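Local coordinates for 3-oxoacyl-[acyl-carrier-protein] synthase 2 (Rickettsia rickettsii, PDB 4JGA) that probably catalyses the condensation of malonyl-acyl carrier protein with a growing acyl chain, the elongating step of fatty acid synthesis, at residues 19-24 and 262-267; 284-289 and 302-307. One frame throughout, in Å; residues are numbered along the deposited sequence.

Contact 1 of 2, residues 19-24 and 262-267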
loop_
_atom_site.group_PDB
_atom_site.type_symbol
_atom_site.label_atom_id
_atom_site.label_comp_id
_atom_site.label_asym_id
_atom_site.label_seq_id
_atom_site.Cartn_x
_atom_site.Cartn_y
_atom_site.Cartn_z
ATOM N N VAL A 19 1.867 21.762 -6.673
ATOM C CA VAL A 19 0.639 22.472 -6.367
ATOM C C VAL A 19 -0.552 21.539 -6.502
ATOM O O VAL A 19 -0.455 20.450 -7.107
ATOM C CB VAL A 19 0.471 23.742 -7.250
ATOM C CG1 VAL A 19 1.565 24.759 -6.942
ATOM C CG2 VAL A 19 0.468 23.422 -8.725
ATOM N N ILE A 20 -1.644 21.959 -5.888
ATOM C CA ILE A 20 -2.904 21.246 -5.861
ATOM C C ILE A 20 -3.820 21.897 -6.904
ATOM O O ILE A 20 -4.171 23.095 -6.763
ATOM C CB ILE A 20 -3.576 21.401 -4.490
ATOM C CG1 ILE A 20 -2.630 20.991 -3.333
ATOM C CG2 ILE A 20 -4.850 20.579 -4.435
ATOM C CD1 ILE A 20 -3.068 21.541 -1.968
ATOM N N THR A 21 -4.233 21.124 -7.919
ATOM C CA THR A 21 -5.033 21.653 -8.999
ATOM C C THR A 21 -6.411 21.000 -9.146
ATOM O O THR A 21 -7.151 21.368 -10.061
ATOM C CB THR A 21 -4.295 21.525 -10.344
ATOM O OG1 THR A 21 -4.027 20.130 -10.623
ATOM C CG2 THR A 21 -2.944 22.302 -10.301
ATOM N N GLY A 22 -6.770 20.051 -8.282
ATOM C CA GLY A 22 -8.105 19.424 -8.325
ATOM C C GLY A 22 -8.489 18.771 -7.012
ATOM O O GLY A 22 -7.625 18.205 -6.351
ATOM N N LEU A 23 -9.776 18.859 -6.644
ATOM C CA LEU A 23 -10.308 18.289 -5.406
ATOM C C LEU A 23 -11.525 17.430 -5.685
ATOM O O LEU A 23 -12.355 17.757 -6.547
ATOM C CB LEU A 23 -10.721 19.351 -4.409
ATOM C CG LEU A 23 -9.763 20.522 -4.146
ATOM C CD1 LEU A 23 -10.443 21.560 -3.261
ATOM C CD2 LEU A 23 -8.460 20.038 -3.502
ATOM N N GLY A 24 -11.608 16.309 -4.957
ATOM C CA GLY A 24 -12.732 15.365 -5.057
ATOM C C GLY A 24 -13.090 14.778 -3.703
ATOM O O GLY A 24 -12.189 14.345 -2.952
ATOM N N VAL A 262 -5.691 16.143 -7.304
ATOM C CA VAL A 262 -4.707 16.225 -8.362
ATOM C C VAL A 262 -3.590 17.153 -7.878
ATOM O O VAL A 262 -3.833 18.297 -7.479
ATOM C CB VAL A 262 -5.297 16.760 -9.681
ATOM C CG1 VAL A 262 -4.271 16.734 -10.800
ATOM C CG2 VAL A 262 -6.528 15.928 -10.069
ATOM N N LEU A 263 -2.376 16.590 -7.882
ATOM C CA LEU A 263 -1.142 17.330 -7.656
ATOM C C LEU A 263 -0.403 17.473 -8.969
ATOM O O LEU A 263 -0.442 16.593 -9.830
ATOM C CB LEU A 263 -0.236 16.641 -6.642
ATOM C CG LEU A 263 -0.823 16.323 -5.262
ATOM C CD1 LEU A 263 0.303 15.756 -4.397
ATOM C CD2 LEU A 263 -1.498 17.531 -4.594
ATOM N N GLU A 264 0.301 18.583 -9.104
ATOM C CA GLU A 264 0.876 18.940 -10.361
ATOM C C GLU A 264 2.128 19.777 -10.180
ATOM O O GLU A 264 2.209 20.628 -9.272
ATOM C CB GLU A 264 -0.188 19.667 -11.169
ATOM C CG GLU A 264 0.214 20.021 -12.601
ATOM C CD GLU A 264 -0.986 20.439 -13.453
ATOM O OE1 GLU A 264 -2.127 20.485 -12.908
ATOM O OE2 GLU A 264 -0.773 20.698 -14.665
ATOM N N GLU A 265 3.119 19.534 -11.035
ATOM C CA GLU A 265 4.340 20.338 -11.016
ATOM C C GLU A 265 3.947 21.793 -11.364
ATOM O O GLU A 265 3.118 22.036 -12.240
ATOM C CB GLU A 265 5.360 19.795 -12.008
ATOM C CG GLU A 265 6.720 20.459 -11.935
ATOM C CD GLU A 265 6.823 21.742 -12.735
ATOM O OE1 GLU A 265 6.250 21.818 -13.843
ATOM O OE2 GLU A 265 7.491 22.688 -12.255
ATOM N N TYR A 266 4.534 22.748 -10.659
ATOM C CA TYR A 266 4.018 24.107 -10.695
ATOM C C TYR A 266 4.070 24.731 -12.090
ATOM O O TYR A 266 3.095 25.298 -12.521
ATOM C CB TYR A 266 4.753 24.976 -9.666
ATOM C CG TYR A 266 4.204 26.368 -9.485
ATOM C CD1 TYR A 266 2.852 26.634 -9.683
ATOM C CD2 TYR A 266 5.025 27.415 -9.121
ATOM C CE1 TYR A 266 2.332 27.900 -9.517
ATOM C CE2 TYR A 266 4.522 28.699 -8.947
ATOM C CZ TYR A 266 3.167 28.936 -9.131
ATOM O OH TYR A 266 2.624 30.201 -8.990
ATOM N N GLU A 267 5.209 24.673 -12.776
ATOM C CA GLU A 267 5.309 25.287 -14.113
ATOM C C GLU A 267 4.288 24.678 -15.083
ATOM O O GLU A 267 3.590 25.396 -15.809
ATOM C CB GLU A 267 6.719 25.206 -14.717
ATOM C CG GLU A 267 7.816 25.916 -13.922
ATOM C CD GLU A 267 7.543 27.397 -13.631
ATOM O OE1 GLU A 267 7.193 28.116 -14.573
ATOM O OE2 GLU A 267 7.668 27.870 -12.460
#
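T21 OG1 donates to E264 OE1 at 3.0 Å, nearly along the C-O axis. With chi1 at 61°, the hydroxyl stands between its own N and carbonyl carbon; the E264 chain runs extended, CG opposite its backbone N (chi1 -175°), and the two side chains cross at about a right angle. Strands 18-26 and 257-265 are antiparallel neighbours in the mixed central sheet, and T21 and G22 together face V262 in a classic beta bulge, read from the register slip of one residue between the pairs I20–L263 and G22–V262. T21 N bonds to V262 O (2.9 Å) and V262 N to G22 O (3.0 Å). V19 and E264 form a hydrogen-bonded pair: V19 N donates to E264 O at 2.9 Å, and E264 N returns a bond to V19 O at 2.8 Å. V19 CG1 packs obliquely on Y266, 3.6 Å from CD1. Helix 93-109 lies against V262; on the other face, I20 CG1 lies beside L263 CD2 at 3.9 Å, and helix 187-200 covers L263. The buried E264 carboxylate is shared: OE2 is bonded to H268 and salt-bridged to R272. Its negative charge is therefore probably stabilised, with the T21 hydroxyl helping to fix the carboxylate's orientation.

Contact 2 of 2, residues 284-289 and 302-307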
loop_
_atom_site.group_PDB
_atom_site.type_symbol
_atom_site.label_atom_id
_atom_site.label_comp_id
_atom_site.label_asym_id
_atom_site.label_seq_id
_atom_site.Cartn_x
_atom_site.Cartn_y
_atom_site.Cartn_z
ATOM N N GLY A 284 6.037 15.170 6.611
ATOM C CA GLY A 284 6.710 14.428 7.668
ATOM C C GLY A 284 6.115 13.029 7.758
ATOM O O GLY A 284 4.894 12.860 7.679
ATOM N N SER A 285 6.968 12.028 7.922
ATOM C CA SER A 285 6.552 10.636 7.996
ATOM C C SER A 285 7.437 9.870 8.980
ATOM O O SER A 285 8.623 9.730 8.750
ATOM C CB SER A 285 6.645 9.974 6.615
ATOM O OG SER A 285 6.272 8.611 6.703
ATOM N N THR A 286 6.859 9.373 10.061
ATOM C CA THR A 286 7.621 8.805 11.150
ATOM C C THR A 286 6.922 7.572 11.726
ATOM O O THR A 286 5.755 7.293 11.417
ATOM C CB THR A 286 7.750 9.820 12.296
ATOM O OG1 THR A 286 6.448 10.134 12.800
ATOM C CG2 THR A 286 8.412 11.101 11.839
ATOM N N GLY A 287 7.644 6.843 12.564
ATOM C CA GLY A 287 7.090 5.690 13.285
ATOM C C GLY A 287 7.288 5.848 14.777
ATOM O O GLY A 287 8.339 6.304 15.221
ATOM N N ASP A 288 6.285 5.456 15.545
ATOM C CA ASP A 288 6.362 5.416 16.996
ATOM C C ASP A 288 7.310 4.306 17.478
ATOM O O ASP A 288 7.901 4.415 18.544
ATOM C CB ASP A 288 4.974 5.105 17.599
ATOM C CG ASP A 288 3.974 6.278 17.528
ATOM O OD1 ASP A 288 4.363 7.394 17.164
ATOM O OD2 ASP A 288 2.780 6.064 17.919
ATOM N N ALA A 289 7.337 3.195 16.729
ATOM C CA ALA A 289 8.028 1.972 17.108
ATOM C C ALA A 289 7.685 1.529 18.552
ATOM O O ALA A 289 8.576 1.210 19.330
ATOM C CB ALA A 289 9.536 2.165 16.962
ATOM N N ALA A 302 4.309 11.496 16.555
ATOM C CA ALA A 302 3.418 12.576 16.138
ATOM C C ALA A 302 4.152 13.908 16.164
ATOM O O ALA A 302 4.087 14.647 15.187
ATOM C CB ALA A 302 2.167 12.614 17.018
ATOM N N TYR A 303 4.867 14.178 17.264
ATOM C CA TYR A 303 5.656 15.386 17.410
ATOM C C TYR A 303 6.675 15.516 16.296
ATOM O O TYR A 303 6.810 16.570 15.696
ATOM C CB TYR A 303 6.373 15.401 18.777
ATOM C CG TYR A 303 7.322 16.567 19.004
ATOM C CD1 TYR A 303 8.634 16.470 18.626
ATOM C CD2 TYR A 303 6.884 17.766 19.548
ATOM C CE1 TYR A 303 9.506 17.525 18.805
ATOM C CE2 TYR A 303 7.739 18.835 19.751
ATOM C CZ TYR A 303 9.054 18.706 19.357
ATOM O OH TYR A 303 9.975 19.715 19.531
ATOM N N ARG A 304 7.414 14.438 16.030
ATOM C CA ARG A 304 8.415 14.450 14.993
ATOM C C ARG A 304 7.816 14.649 13.601
ATOM O O ARG A 304 8.387 15.342 12.796
ATOM C CB ARG A 304 9.244 13.166 15.029
ATOM C CG ARG A 304 10.216 13.098 16.217
ATOM C CD ARG A 304 10.804 11.701 16.371
ATOM N NE ARG A 304 11.410 11.295 15.122
ATOM C CZ ARG A 304 11.136 10.182 14.453
ATOM N NH1 ARG A 304 10.360 9.221 14.958
ATOM N NH2 ARG A 304 11.714 10.000 13.273
ATOM N N ALA A 305 6.698 14.003 13.300
ATOM C CA ALA A 305 6.085 14.175 11.987
ATOM C C ALA A 305 5.742 15.644 11.720
ATOM O O ALA A 305 6.016 16.162 10.642
ATOM C CB ALA A 305 4.853 13.323 11.854
ATOM N N MET A 306 5.136 16.297 12.710
ATOM C CA MET A 306 4.818 17.715 12.600
ATOM C C MET A 306 6.090 18.540 12.429
ATOM O O MET A 306 6.198 19.372 11.527
ATOM C CB MET A 306 4.035 18.209 13.827
ATOM C CG MET A 306 2.630 17.616 13.900
ATOM S SD MET A 306 1.671 18.303 15.262
ATOM C CE MET A 306 2.476 17.529 16.674
ATOM N N ARG A 307 7.050 18.281 13.296
ATOM C CA ARG A 307 8.283 19.027 13.284
ATOM C C ARG A 307 9.003 18.882 11.948
ATOM O O ARG A 307 9.455 19.872 11.370
ATOM C CB ARG A 307 9.196 18.557 14.413
ATOM C CG ARG A 307 10.474 19.369 14.558
ATOM C CD ARG A 307 11.545 18.575 15.293
ATOM N NE ARG A 307 11.750 17.293 14.595
ATOM C CZ ARG A 307 12.400 16.254 15.113
ATOM N NH1 ARG A 307 12.930 16.326 16.322
ATOM N NH2 ARG A 307 12.526 15.143 14.400
HETATM O O HOH W 1 9.224 7.892 17.260
HETATM O O HOH W 2 3.372 9.660 18.538
#
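T286 CG2 lies over one face of the R304 guanidinium, 3.7 Å above its plane and offset toward the rim; a bend at chi3 (55°) turns the R304 chain back toward the strand. The same methyl is 3.7 Å from A305 N, and T286 OG1 lies at the same distance from A305 CB. Two residues earlier in the strand, G284 and A305 form the nearest backbone pair (CA–CA 4.4 Å), and G284 CA points its hydrogen at A305 O (3.5 Å, 170° at H).

No direct hydrogen bond crosses the contact; two waters do the joining. One donates to G287 O and accepts from R304 NH1 at 2.9 Å, with both the water and G287 O in the guanidinium plane at its edge. The other donates to D288 OD1 and accepts from A302 N, also at 2.9 Å.

In the outer shell, R304 NH1 is bonded to S175 O of the second subunit, which puts R304 at the dimer interface. T286 OG1 is held by G301 O, while the D288 carboxylate is gripped by H296 N and N426 ND2.

Strand 278-287 and helix 300-312 run nearly antiparallel, their local axes at 161°. The helix leads on to strand 322-324, parallel to 278-287 in the same sheet: a beta-alpha-beta crossover. Strand 425-432 pairs with 278-287 and packs against A305 and M306; M306 also touches strand 414-421 and helix 331-345.

Contact 1 and contact 2 lie in series along the chain: the first closes before the second opens, and strand 278-287 is the next element after helix 266-271. Their centres are 25 Å apart and their nearest atoms about 12 Å, so they do not touch. They nevertheless share the mixed sheet, in which strand 18-26 sits between strands 257-265 and 278-287. Contact 1 pairs two strands of the N-terminal beta-ketoacyl synthase region, whereas contact 2 lays a helix against a strand of the C-terminal region. The 18-26/278-287 pairing thus links the two regions in one sheet, consistent with the thiolase-like fold; contact 2 additionally reaches the second subunit.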